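Local coordinates for metallo-beta-lactamase (Simiduia agarivorans, PDB 6MFI), which probably hydrolyses the beta-lactam ring of antibiotics, as a zinc-dependent metallo-beta-lactamase of subclass B3, at residues F50-N55 and L248-H253; V76-G81 and W195-C200; Y57-C62 and A66-G71. One frame throughout, in Å; residues are numbered along the deposited sequence.

Overall arrangement
The three interactions are close neighbours, their centres about 7 to 8 Å apart. Interactions 1 and 2 span the two sheets of the metallo-beta-lactamase sandwich, whereas interaction 3 is a hairpin within the larger sheet. Strand 50-53 of interaction 1 flanks this hairpin on one side, with Phe50 O 2.8 Å from Tyr58 N, and strand 74-78 of interaction 2 on the other, with Ile78 N 2.9 Å from Ile67 O. Trp197 of interaction 2 also packs on the hairpin, its CE2 3.5 Å from Ile69 CD1. Interaction 1 leads to the zinc site of Asp114, His115 and His253, whereas the side chain of Ile78 lies about 13 Å from a bound zinc ion.

Interaction 1: F50-N55 and L248-H253; sequences FRVLGN and LLLTPH. With ZN (zinc ion), chain B.
In the alpha-beta/beta-alpha sandwich of the metallo-beta-lactamase fold, Val52 on an outermost strand of the larger sheet meets Leu248 and Leu250 on an outermost strand of the smaller one. The short strands 50-53 and 248-250 are 9.8 Å apart at their axes and run at 136° to each other, too far for backbone pairing, and the contact is made by methyl groups alone. With Val52 CG1 anti to the backbone N (chi1 177°), this branch is the one presented to both leucines. It lies 3.9 Å from Leu248 CD2, and a little farther along the same strand Leu250 CD1 approaches Val52 CG1 to 4.2 Å. Next to it, Leu53 CD1 reaches Leu248 CD1 at 4.2 Å. Leu248 CD1 is shared, touching Val52 CG1 as well as Leu53 CD1, whereas CD2 meets Val52 alone of the two. That two consecutive residues point at the same leucine is consistent with the classic beta bulge that Val52 and Leu53 form opposite Thr56.

Past its strand, the segment 248-253 runs on into the metal site. Thr251 OG1 donates to His253 O (2.6 Å), arriving from above the carbonyl plane, and is also hydrogen-bonded to Ser257 OG; together these bonds tie down the turn around Pro252. His253 NE2 binds a zinc ion at 2.1 Å. Asp114 and His115 are further ligands of this ion, and water 1 lies 2.0 Å from the zinc, in the plane of the His253 ring.

Strand 206-210 adjoins the apolar patch, with Leu208 against Val52 and Thr206 against Leu53, while Met259 of helix 259-265 touches Leu250. Leu249, whose side chain takes no part in the patch, packs on Ala274, Cys275 and Tyr278 of helix 274-291.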
ATOM      1  N   PHE A  50      13.527  -1.563  -7.625  1.00 16.68           N
ATOM      2  CA  PHE A  50      13.439  -2.022  -9.002  1.00 17.09           C
ATOM      3  C   PHE A  50      12.259  -1.353  -9.688  1.00 16.28           C
ATOM      4  O   PHE A  50      11.340  -0.843  -9.040  1.00 14.97           O
ATOM      5  CB  PHE A  50      13.320  -3.551  -9.090  1.00 18.31           C
ATOM      6  CG  PHE A  50      12.109  -4.114  -8.398  1.00 18.61           C
ATOM      7  CD1 PHE A  50      10.927  -4.312  -9.093  1.00 19.55           C
ATOM      8  CD2 PHE A  50      12.160  -4.463  -7.059  1.00 18.76           C
ATOM      9  CE1 PHE A  50       9.814  -4.834  -8.462  1.00 19.61           C
ATOM     10  CE2 PHE A  50      11.052  -4.988  -6.424  1.00 18.84           C
ATOM     11  CZ  PHE A  50       9.878  -5.174  -7.127  1.00 19.22           C
ATOM     12  N   ARG A  51      12.301  -1.362 -11.018  1.00 17.41           N
ATOM     13  CA  ARG A  51      11.246  -0.765 -11.824  1.00 18.56           C
ATOM     14  C   ARG A  51      10.106  -1.757 -12.014  1.00 19.18           C
ATOM     15  O   ARG A  51      10.327  -2.898 -12.435  1.00 19.48           O
ATOM     16  CB  ARG A  51      11.799  -0.328 -13.179  1.00 20.24           C
ATOM     17  CG  ARG A  51      10.755  -0.209 -14.276  1.00 22.05           C
ATOM     18  CD  ARG A  51      11.401   0.146 -15.601  1.00 24.11           C
ATOM     19  NE  ARG A  51      12.034   1.461 -15.563  1.00 25.23           N
ATOM     20  CZ  ARG A  51      11.605   2.516 -16.249  1.00 27.39           C
ATOM     21  NH1 ARG A  51      10.542   2.410 -17.034  1.00 28.57           N
ATOM     22  NH2 ARG A  51      12.241   3.675 -16.153  1.00 27.84           N
ATOM     23  N   VAL A  52       8.887  -1.323 -11.700  1.00 18.92           N
ATOM     24  CA  VAL A  52       7.713  -2.160 -11.929  1.00 19.09           C
ATOM     25  C   VAL A  52       7.277  -2.078 -13.387  1.00 20.41           C
ATOM     26  O   VAL A  52       7.278  -3.079 -14.112  1.00 21.23           O
ATOM     27  CB  VAL A  52       6.571  -1.762 -10.975  1.00 18.21           C
ATOM     28  CG1 VAL A  52       5.327  -2.585 -11.263  1.00 18.26           C
ATOM     29  CG2 VAL A  52       7.008  -1.933  -9.525  1.00 17.61           C
ATOM     30  N   LEU A  53       6.905  -0.877 -13.837  1.00 20.88           N
ATOM     31  CA  LEU A  53       6.503  -0.646 -15.219  1.00 21.83           C
ATOM     32  C   LEU A  53       6.459   0.848 -15.518  1.00 21.74           C
ATOM     33  O   LEU A  53       5.767   1.605 -14.830  1.00 21.19           O
ATOM     34  CB  LEU A  53       5.141  -1.288 -15.500  1.00 22.66           C
ATOM     35  CG  LEU A  53       4.808  -1.545 -16.971  1.00 24.38           C
ATOM     36  CD1 LEU A  53       4.016  -2.832 -17.124  1.00 24.92           C
ATOM     37  CD2 LEU A  53       4.049  -0.373 -17.577  1.00 25.15           C
ATOM     38  N   GLY A  54       7.194   1.279 -16.544  1.00 21.74           N
ATOM     39  CA  GLY A  54       7.234   2.679 -16.925  1.00 20.73           C
ATOM     40  C   GLY A  54       7.738   3.612 -15.840  1.00 19.45           C
ATOM     41  O   GLY A  54       8.888   3.513 -15.404  1.00 18.59           O
ATOM     42  N   ASN A  55       6.881   4.527 -15.398  1.00 19.55           N
ATOM     43  CA  ASN A  55       7.238   5.513 -14.390  1.00 19.81           C
ATOM     44  C   ASN A  55       7.065   5.001 -12.967  1.00 18.08           C
ATOM     45  O   ASN A  55       7.315   5.754 -12.022  1.00 17.65           O
ATOM     46  CB  ASN A  55       6.405   6.787 -14.581  1.00 21.74           C
ATOM     47  CG  ASN A  55       4.919   6.548 -14.377  1.00 23.88           C
ATOM     48  OD1 ASN A  55       4.438   5.415 -14.462  1.00 24.92           O
ATOM     49  ND2 ASN A  55       4.183   7.617 -14.101  1.00 24.44           N
ATOM     50  N   LEU A 248      -2.112  -5.076 -13.484  1.00 23.72           N
ATOM     51  CA  LEU A 248      -0.972  -5.402 -12.637  1.00 22.44           C
ATOM     52  C   LEU A 248      -1.350  -5.123 -11.190  1.00 21.39           C
ATOM     53  O   LEU A 248      -1.918  -4.069 -10.889  1.00 21.76           O
ATOM     54  CB  LEU A 248       0.264  -4.590 -13.044  1.00 21.72           C
ATOM     55  CG  LEU A 248       1.648  -5.085 -12.615  1.00 20.77           C
ATOM     56  CD1 LEU A 248       2.701  -4.593 -13.591  1.00 20.77           C
ATOM     57  CD2 LEU A 248       1.990  -4.634 -11.201  1.00 19.68           C
ATOM     58  N   LEU A 249      -1.034  -6.061 -10.302  1.00 20.31           N
ATOM     59  CA  LEU A 249      -1.413  -5.976  -8.898  1.00 19.16           C
ATOM     60  C   LEU A 249      -0.181  -5.797  -8.020  1.00 17.02           C
ATOM     61  O   LEU A 249       0.838  -6.466  -8.216  1.00 16.79           O
ATOM     62  CB  LEU A 249      -2.184  -7.227  -8.460  1.00 20.17           C
ATOM     63  CG  LEU A 249      -2.735  -7.213  -7.032  1.00 20.68           C
ATOM     64  CD1 LEU A 249      -3.869  -6.210  -6.903  1.00 21.23           C
ATOM     65  CD2 LEU A 249      -3.198  -8.603  -6.624  1.00 21.74           C
ATOM     66  N   LEU A 250      -0.286  -4.890  -7.051  1.00 15.64           N
ATOM     67  CA  LEU A 250       0.761  -4.643  -6.070  1.00 14.77           C
ATOM     68  C   LEU A 250       0.139  -4.586  -4.682  1.00 14.09           C
ATOM     69  O   LEU A 250      -0.992  -4.125  -4.511  1.00 14.53           O
ATOM     70  CB  LEU A 250       1.514  -3.338  -6.363  1.00 14.43           C
ATOM     71  CG  LEU A 250       2.434  -3.346  -7.585  1.00 15.16           C
ATOM     72  CD1 LEU A 250       2.989  -1.954  -7.847  1.00 14.81           C
ATOM     73  CD2 LEU A 250       3.561  -4.351  -7.401  1.00 15.49           C
ATOM     74  N   THR A 251       0.889  -5.058  -3.690  1.00 13.57           N
ATOM     75  CA  THR A 251       0.380  -5.159  -2.331  1.00 13.75           C
ATOM     76  C   THR A 251       1.385  -4.594  -1.339  1.00 13.71           C
ATOM     77  O   THR A 251       2.598  -4.715  -1.538  1.00 14.03           O
ATOM     78  CB  THR A 251       0.071  -6.618  -1.966  1.00 14.16           C
ATOM     79  OG1 THR A 251       1.204  -7.442  -2.266  1.00 14.18           O
ATOM     80  CG2 THR A 251      -1.136  -7.116  -2.748  1.00 14.65           C
ATOM     81  N   PRO A 252       0.903  -3.965  -0.258  1.00 13.31           N
ATOM     82  CA  PRO A 252       1.834  -3.440   0.758  1.00 13.02           C
ATOM     83  C   PRO A 252       2.721  -4.512   1.362  1.00 13.87           C
ATOM     84  O   PRO A 252       3.885  -4.242   1.686  1.00 13.58           O
ATOM     85  CB  PRO A 252       0.894  -2.817   1.799  1.00 13.46           C
ATOM     86  CG  PRO A 252      -0.355  -2.516   1.047  1.00 13.58           C
ATOM     87  CD  PRO A 252      -0.495  -3.614   0.041  1.00 13.51           C
ATOM     88  N   HIS A 253       2.197  -5.721   1.538  1.00 14.99           N
ATOM     89  CA  HIS A 253       3.031  -6.881   1.800  1.00 16.04           C
ATOM     90  C   HIS A 253       3.251  -7.590   0.475  1.00 14.79           C
ATOM     91  O   HIS A 253       2.296  -8.159  -0.074  1.00 14.79           O
ATOM     92  CB  HIS A 253       2.370  -7.817   2.810  1.00 18.97           C
ATOM     93  CG  HIS A 253       2.182  -7.206   4.163  1.00 21.92           C
ATOM     94  ND1 HIS A 253       3.182  -7.173   5.111  1.00 22.82           N
ATOM     95  CD2 HIS A 253       1.110  -6.602   4.727  1.00 22.69           C
ATOM     96  CE1 HIS A 253       2.734  -6.576   6.200  1.00 23.30           C
ATOM     97  NE2 HIS A 253       1.479  -6.220   5.994  1.00 23.52           N
TER
HETATM   98 ZN    ZN B 401       0.858  -4.669   7.260  1.00 10.69          ZN
HETATM   99  O   HOH W   1      -0.323  -4.573   8.854  1.00 11.01           O

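Interaction 2: V76-G81 and W195-C200; sequences VLIDSG and WQWRAC
Trp197 NE1 is hydrogen-bonded to Thr56 OG1 and Trp195 NE1 to the carbonyl oxygen of His108, bonds that pin the polar corner of each indole and help fix the ring against Ile78. The isoleucine touches the two rings with separate branches. Its CG2 lies 4.1 Å from Trp195 CD1, on the pyrrole part of that ring; its CD1 goes to the benzene part of the other, 3.9 Å from Trp197 CZ3 and 4.1 Å from Trp197 CH2. At chi1 -42° CG2 lies anti to the backbone N and CG1 beside it; the extended second torsion (165°) then carries CD1 out to Trp197. Trp197 has its CG between backbone N and carbonyl carbon (chi1 64°), and its side chain comes to meet Ile78 from the opposite direction.

Strands 74-78 and 193-199 belong to different sheets of the sandwich, and Ile78 is thus a bridge across the interior, where all three residues are buried. Directly after it the chain leaves the strand at Asp79, which probably corresponds to the aspartate of the first superfamily motif. Buried Asp79 is held at both carboxylate oxygens: OD1 by Ser109 N and OD2 by Tyr210 OH. Ile67 and Ile69 of strand 67-71 pack on both Ile78 and Trp197, as does Tyr210.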
ATOM      1  N   VAL A  76       4.857  10.901  -6.849  1.00 13.68           N
ATOM      2  CA  VAL A  76       3.938  10.462  -5.807  1.00 10.81           C
ATOM      3  C   VAL A  76       4.519   9.211  -5.166  1.00 10.47           C
ATOM      4  O   VAL A  76       5.003   8.312  -5.864  1.00 10.42           O
ATOM      5  CB  VAL A  76       2.526  10.192  -6.365  1.00 11.28           C
ATOM      6  CG1 VAL A  76       1.592   9.742  -5.254  1.00 13.34           C
ATOM      7  CG2 VAL A  76       1.981  11.434  -7.054  1.00 14.39           C
ATOM      8  N   LEU A  77       4.481   9.158  -3.837  1.00  9.85           N
ATOM      9  CA  LEU A  77       5.028   8.036  -3.083  1.00  9.78           C
ATOM     10  C   LEU A  77       3.942   7.487  -2.172  1.00  9.64           C
ATOM     11  O   LEU A  77       3.391   8.222  -1.347  1.00 10.48           O
ATOM     12  CB  LEU A  77       6.253   8.463  -2.270  1.00  9.22           C
ATOM     13  CG  LEU A  77       6.875   7.399  -1.365  1.00  8.96           C
ATOM     14  CD1 LEU A  77       7.426   6.251  -2.192  1.00  9.38           C
ATOM     15  CD2 LEU A  77       7.964   8.011  -0.500  1.00  8.86           C
ATOM     16  N   ILE A  78       3.635   6.201  -2.323  1.00  9.34           N
ATOM     17  CA  ILE A  78       2.626   5.532  -1.511  1.00  9.26           C
ATOM     18  C   ILE A  78       3.329   4.710  -0.441  1.00  8.97           C
ATOM     19  O   ILE A  78       4.254   3.945  -0.745  1.00  9.01           O
ATOM     20  CB  ILE A  78       1.708   4.648  -2.370  1.00  9.63           C
ATOM     21  CG1 ILE A  78       1.326   5.367  -3.664  1.00 10.09           C
ATOM     22  CG2 ILE A  78       0.461   4.258  -1.587  1.00  9.66           C
ATOM     23  CD1 ILE A  78       0.740   4.453  -4.717  1.00 18.97           C
ATOM     24  N   ASP A  79       2.895   4.882   0.810  1.00  8.79           N
ATOM     25  CA  ASP A  79       3.391   4.143   1.968  1.00  8.84           C
ATOM     26  C   ASP A  79       4.832   4.511   2.307  1.00  9.58           C
ATOM     27  O   ASP A  79       5.595   4.961   1.447  1.00  8.90           O
ATOM     28  CB  ASP A  79       3.264   2.633   1.749  1.00  8.82           C
ATOM     29  CG  ASP A  79       1.851   2.129   1.970  1.00  8.96           C
ATOM     30  OD1 ASP A  79       1.025   2.894   2.509  1.00  9.61           O
ATOM     31  OD2 ASP A  79       1.568   0.970   1.606  1.00  9.38           O
ATOM     32  N   SER A  80       5.204   4.314   3.572  1.00  8.51           N
ATOM     33  CA  SER A  80       6.525   4.664   4.070  1.00  8.54           C
ATOM     34  C   SER A  80       7.244   3.520   4.763  1.00  9.89           C
ATOM     35  O   SER A  80       8.452   3.632   5.004  1.00  8.90           O
ATOM     36  CB  SER A  80       6.424   5.837   5.058  1.00  9.78           C
ATOM     37  OG  SER A  80       5.771   5.431   6.251  1.00  9.77           O
ATOM     38  N   GLY A  81       6.553   2.434   5.092  1.00  9.75           N
ATOM     39  CA  GLY A  81       7.121   1.446   5.981  1.00  9.81           C
ATOM     40  C   GLY A  81       7.188   1.998   7.398  1.00 10.03           C
ATOM     41  O   GLY A  81       6.591   3.020   7.733  1.00  9.72           O
ATOM     42  N   TRP A 195      -5.288   2.064  -4.378  1.00 13.24           N
ATOM     43  CA  TRP A 195      -4.950   3.061  -5.380  1.00 13.91           C
ATOM     44  C   TRP A 195      -4.807   2.414  -6.751  1.00 15.26           C
ATOM     45  O   TRP A 195      -4.342   1.278  -6.877  1.00 15.27           O
ATOM     46  CB  TRP A 195      -3.658   3.790  -5.005  1.00 13.70           C
ATOM     47  CG  TRP A 195      -3.821   4.682  -3.817  1.00 13.87           C
ATOM     48  CD1 TRP A 195      -3.534   4.377  -2.518  1.00 13.24           C
ATOM     49  CD2 TRP A 195      -4.308   6.030  -3.815  1.00 14.37           C
ATOM     50  NE1 TRP A 195      -3.815   5.450  -1.706  1.00 13.46           N
ATOM     51  CE2 TRP A 195      -4.291   6.478  -2.479  1.00 13.99           C
ATOM     52  CE3 TRP A 195      -4.758   6.900  -4.812  1.00 15.51           C
ATOM     53  CZ2 TRP A 195      -4.705   7.757  -2.115  1.00 14.50           C
ATOM     54  CZ3 TRP A 195      -5.168   8.171  -4.450  1.00 15.26           C
ATOM     55  CH2 TRP A 195      -5.139   8.586  -3.111  1.00 15.40           C
ATOM     56  N   GLN A 196      -5.209   3.154  -7.781  1.00 16.90           N
ATOM     57  CA  GLN A 196      -5.168   2.667  -9.152  1.00 18.21           C
ATOM     58  C   GLN A 196      -4.721   3.792 -10.071  1.00 20.01           C
ATOM     59  O   GLN A 196      -5.286   4.889 -10.036  1.00 21.02           O
ATOM     60  CB  GLN A 196      -6.538   2.129  -9.585  1.00 18.17           C
ATOM     61  CG  GLN A 196      -6.803   2.201 -11.080  1.00 19.03           C
ATOM     62  CD  GLN A 196      -8.284   2.214 -11.402  1.00 20.22           C
ATOM     63  OE1 GLN A 196      -8.983   3.192 -11.134  1.00 20.54           O
ATOM     64  NE2 GLN A 196      -8.773   1.122 -11.977  1.00 21.17           N
ATOM     65  N   TRP A 197      -3.705   3.516 -10.886  1.00 20.51           N
ATOM     66  CA  TRP A 197      -3.181   4.485 -11.837  1.00 22.52           C
ATOM     67  C   TRP A 197      -2.771   3.756 -13.109  1.00 23.68           C
ATOM     68  O   TRP A 197      -2.739   2.524 -13.166  1.00 23.03           O
ATOM     69  CB  TRP A 197      -1.993   5.263 -11.256  1.00 22.77           C
ATOM     70  CG  TRP A 197      -0.801   4.404 -10.960  1.00 22.51           C
ATOM     71  CD1 TRP A 197       0.301   4.233 -11.745  1.00 20.22           C
ATOM     72  CD2 TRP A 197      -0.591   3.598  -9.793  1.00 17.24           C
ATOM     73  NE1 TRP A 197       1.183   3.370 -11.141  1.00 19.52           N
ATOM     74  CE2 TRP A 197       0.659   2.966  -9.942  1.00 18.32           C
ATOM     75  CE3 TRP A 197      -1.340   3.350  -8.638  1.00 15.77           C
ATOM     76  CZ2 TRP A 197       1.178   2.102  -8.979  1.00 16.62           C
ATOM     77  CZ3 TRP A 197      -0.823   2.492  -7.684  1.00 19.78           C
ATOM     78  CH2 TRP A 197       0.423   1.879  -7.860  1.00 15.15           C
ATOM     79  N   ARG A 198      -2.455   4.533 -14.139  1.00 25.97           N
ATOM     80  CA  ARG A 198      -2.004   4.004 -15.416  1.00 28.70           C
ATOM     81  C   ARG A 198      -0.524   4.307 -15.606  1.00 30.38           C
ATOM     82  O   ARG A 198      -0.057   5.401 -15.276  1.00 30.11           O
ATOM     83  CB  ARG A 198      -2.809   4.594 -16.577  1.00 30.88           C
ATOM     84  CG  ARG A 198      -4.255   4.132 -16.635  1.00 31.18           C
ATOM     85  CD  ARG A 198      -4.827   4.237 -18.044  1.00 34.47           C
ATOM     86  NE  ARG A 198      -4.667   5.571 -18.618  1.00 37.02           N
ATOM     87  CZ  ARG A 198      -3.721   5.907 -19.491  1.00 39.77           C
ATOM     88  NH1 ARG A 198      -2.840   5.003 -19.897  1.00 40.93           N
ATOM     89  NH2 ARG A 198      -3.655   7.147 -19.957  1.00 41.24           N
ATOM     90  N   ALA A 199       0.206   3.333 -16.142  1.00 32.62           N
ATOM     91  CA  ALA A 199       1.635   3.465 -16.399  1.00 35.60           C
ATOM     92  C   ALA A 199       1.893   3.207 -17.876  1.00 39.78           C
ATOM     93  O   ALA A 199       1.513   2.155 -18.401  1.00 40.29           O
ATOM     94  CB  ALA A 199       2.443   2.498 -15.532  1.00 34.56           C
ATOM     95  N   CYS A 200       2.535   4.163 -18.538  1.00 43.62           N
ATOM     96  CA  CYS A 200       2.854   4.034 -19.955  1.00 48.79           C
ATOM     97  C   CYS A 200       4.354   4.181 -20.192  1.00 50.79           C
ATOM     98  O   CYS A 200       5.133   3.279 -19.881  1.00 50.48           O
ATOM     99  CB  CYS A 200       2.087   5.071 -20.777  1.00 52.46           C
ATOM    100  SG  CYS A 200       0.312   5.132 -20.438  1.00 52.10           S
TER

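Interaction 3: Y57-C62 and A66-G71; sequences YYVGTC and AILITG
With CG beside its backbone N (chi1 -58°), Tyr57 swings its ring along the partner strand toward Thr70, and Val59, at chi1 -66°, directs CG1 toward Leu68 while CG2 stays over the Ala66 carbonyl. The two strands, 56-58 and 67-71, form an antiparallel beta hairpin in the larger of the two sheets. Tyr57 and Leu68 are a hydrogen-bonded pair: Tyr57 N donates to Leu68 O at 2.7 Å, and Leu68 N returns a bond to Tyr57 O at 2.9 Å. Closer to the turn, Val59 N meets Ala66 O at 2.8 Å in a nearly straight bond (173° at the hydrogen). Val59 CG2 also sits tightly on that carbonyl, 3.2 Å from Ala66 O, and its CG1 rests 3.9 Å from Leu68 CB. Ala66 N, in contrast, is buried here without a hydrogen-bonding partner.

Tyr58 and Ile67, a non-hydrogen-bonded pair, occupy the face opposite to that of Tyr57 and Leu68, where Tyr58 CD2 touches Ile67 CD1. The Tyr58 hydroxyl donates to Thr61 O at 2.5 Å, fastening the ring to the chain that leads on to Cys62 and its disulfide with Cys37. At the far end the Tyr57 and Thr70 side chains cross at about a right angle, and water 2, in the plane of the Tyr57 ring, joins them, 2.7 Å from Tyr57 OH and 3.0 Å from Thr70 OG1.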
ATOM      1  N   TYR A  57       7.938   2.527  -9.762  1.00 13.30           N
ATOM      2  CA  TYR A  57       9.053   1.789  -9.188  1.00 12.21           C
ATOM      3  C   TYR A  57       8.676   1.250  -7.816  1.00 11.64           C
ATOM      4  O   TYR A  57       7.800   1.790  -7.134  1.00 11.20           O
ATOM      5  CB  TYR A  57      10.308   2.666  -9.052  1.00 12.04           C
ATOM      6  CG  TYR A  57      10.805   3.261 -10.350  1.00 12.61           C
ATOM      7  CD1 TYR A  57      10.257   4.433 -10.854  1.00 12.67           C
ATOM      8  CD2 TYR A  57      11.830   2.656 -11.064  1.00 13.21           C
ATOM      9  CE1 TYR A  57      10.711   4.982 -12.038  1.00 13.30           C
ATOM     10  CE2 TYR A  57      12.290   3.197 -12.249  1.00 13.82           C
ATOM     11  CZ  TYR A  57      11.728   4.360 -12.731  1.00 13.86           C
ATOM     12  OH  TYR A  57      12.183   4.902 -13.910  1.00 14.56           O
ATOM     13  N   TYR A  58       9.353   0.177  -7.419  1.00 11.79           N
ATOM     14  CA  TYR A  58       9.263  -0.366  -6.071  1.00 11.48           C
ATOM     15  C   TYR A  58      10.452   0.153  -5.272  1.00 11.71           C
ATOM     16  O   TYR A  58      11.604  -0.095  -5.641  1.00 12.05           O
ATOM     17  CB  TYR A  58       9.250  -1.895  -6.097  1.00 11.90           C
ATOM     18  CG  TYR A  58       9.114  -2.549  -4.738  1.00 11.66           C
ATOM     19  CD1 TYR A  58      10.227  -2.774  -3.934  1.00 11.71           C
ATOM     20  CD2 TYR A  58       7.874  -2.952  -4.263  1.00 11.51           C
ATOM     21  CE1 TYR A  58      10.105  -3.373  -2.694  1.00 11.62           C
ATOM     22  CE2 TYR A  58       7.744  -3.554  -3.026  1.00 11.39           C
ATOM     23  CZ  TYR A  58       8.861  -3.761  -2.245  1.00 11.45           C
ATOM     24  OH  TYR A  58       8.733  -4.359  -1.011  1.00 11.45           O
ATOM     25  N   VAL A  59      10.174   0.873  -4.188  1.00 11.25           N
ATOM     26  CA  VAL A  59      11.221   1.468  -3.367  1.00 11.08           C
ATOM     27  C   VAL A  59      11.109   1.025  -1.909  1.00 11.08           C
ATOM     28  O   VAL A  59      11.691   1.645  -1.026  1.00 11.34           O
ATOM     29  CB  VAL A  59      11.211   3.004  -3.482  1.00 10.73           C
ATOM     30  CG1 VAL A  59      11.596   3.434  -4.888  1.00 11.25           C
ATOM     31  CG2 VAL A  59       9.848   3.561  -3.102  1.00 10.10           C
ATOM     32  N   GLY A  60      10.371  -0.052  -1.648  1.00 11.07           N
ATOM     33  CA  GLY A  60      10.156  -0.531  -0.301  1.00 11.34           C
ATOM     34  C   GLY A  60      11.231  -1.498   0.156  1.00 11.36           C
ATOM     35  O   GLY A  60      12.258  -1.697  -0.497  1.00 11.16           O
ATOM     36  N   THR A  61      10.977  -2.110   1.309  1.00 11.62           N
ATOM     37  CA  THR A  61      11.890  -3.082   1.896  1.00 12.77           C
ATOM     38  C   THR A  61      11.613  -4.460   1.297  1.00 14.19           C
ATOM     39  O   THR A  61      10.841  -4.608   0.344  1.00 14.77           O
ATOM     40  CB  THR A  61      11.747  -3.093   3.414  1.00 12.25           C
ATOM     41  OG1 THR A  61      10.431  -3.540   3.764  1.00 12.41           O
ATOM     42  CG2 THR A  61      11.956  -1.698   3.975  1.00 11.71           C
ATOM     43  N   CYS A  62      12.252  -5.494   1.846  1.00 14.96           N
ATOM     44  CA  CYS A  62      11.939  -6.862   1.453  1.00 15.98           C
ATOM     45  C   CYS A  62      10.618  -7.350   2.031  1.00 16.14           C
ATOM     46  O   CYS A  62      10.062  -8.333   1.528  1.00 17.38           O
ATOM     47  CB  CYS A  62      13.061  -7.814   1.877  1.00 17.04           C
ATOM     48  SG  CYS A  62      14.677  -7.469   1.153  1.00 18.25           S
ATOM     49  N   ALA A  66       6.724  -0.018  -0.901  1.00  9.71           N
ATOM     50  CA  ALA A  66       6.576   1.417  -1.095  1.00  9.41           C
ATOM     51  C   ALA A  66       6.647   1.684  -2.589  1.00  9.69           C
ATOM     52  O   ALA A  66       7.592   1.249  -3.251  1.00 10.74           O
ATOM     53  CB  ALA A  66       7.659   2.206  -0.351  1.00  9.22           C
ATOM     54  N   ILE A  67       5.645   2.380  -3.119  1.00 10.12           N
ATOM     55  CA  ILE A  67       5.480   2.549  -4.558  1.00 11.04           C
ATOM     56  C   ILE A  67       5.803   3.991  -4.922  1.00 10.84           C
ATOM     57  O   ILE A  67       5.167   4.926  -4.416  1.00 10.86           O
ATOM     58  CB  ILE A  67       4.062   2.169  -5.009  1.00 12.41           C
ATOM     59  CG1 ILE A  67       3.702   0.770  -4.506  1.00 12.64           C
ATOM     60  CG2 ILE A  67       3.945   2.243  -6.523  1.00 13.34           C
ATOM     61  CD1 ILE A  67       4.683  -0.302  -4.932  1.00 13.00           C
ATOM     62  N   LEU A  68       6.781   4.168  -5.806  1.00 11.19           N
ATOM     63  CA  LEU A  68       7.180   5.477  -6.308  1.00 11.58           C
ATOM     64  C   LEU A  68       6.704   5.631  -7.746  1.00 12.24           C
ATOM     65  O   LEU A  68       7.004   4.786  -8.597  1.00 12.83           O
ATOM     66  CB  LEU A  68       8.698   5.655  -6.229  1.00 11.30           C
ATOM     67  CG  LEU A  68       9.258   7.000  -6.702  1.00 10.86           C
ATOM     68  CD1 LEU A  68       8.961   8.107  -5.696  1.00 10.77           C
ATOM     69  CD2 LEU A  68      10.752   6.893  -6.964  1.00 10.75           C
ATOM     70  N   ILE A  69       5.967   6.705  -8.010  1.00 12.29           N
ATOM     71  CA  ILE A  69       5.443   7.005  -9.338  1.00 13.34           C
ATOM     72  C   ILE A  69       5.960   8.378  -9.741  1.00 13.36           C
ATOM     73  O   ILE A  69       5.619   9.384  -9.107  1.00 12.57           O
ATOM     74  CB  ILE A  69       3.907   6.961  -9.368  1.00 13.24           C
ATOM     75  CG1 ILE A  69       3.413   5.585  -8.919  1.00 12.81           C
ATOM     76  CG2 ILE A  69       3.393   7.284 -10.763  1.00 13.85           C
ATOM     77  CD1 ILE A  69       2.079   5.616  -8.219  1.00 12.68           C
ATOM     78  N   THR A  70       6.776   8.419 -10.791  1.00 13.88           N
ATOM     79  CA  THR A  70       7.477   9.628 -11.197  1.00 14.26           C
ATOM     80  C   THR A  70       6.738  10.332 -12.327  1.00 14.84           C
ATOM     81  O   THR A  70       6.167   9.685 -13.210  1.00 14.27           O
ATOM     82  CB  THR A  70       8.904   9.303 -11.640  1.00 14.72           C
ATOM     83  OG1 THR A  70       8.865   8.478 -12.813  1.00 15.44           O
ATOM     84  CG2 THR A  70       9.645   8.566 -10.536  1.00 14.25           C
ATOM     85  N   GLY A  71       6.763  11.667 -12.300  1.00 15.34           N
ATOM     86  CA  GLY A  71       6.137  12.474 -13.326  1.00 17.40           C
ATOM     87  C   GLY A  71       6.989  13.684 -13.658  1.00 19.19           C
ATOM     88  O   GLY A  71       8.060  13.886 -13.084  1.00 19.18           O
TER
HETATM   89  O   HOH W   2      10.712   7.074 -14.718  1.00 18.61           O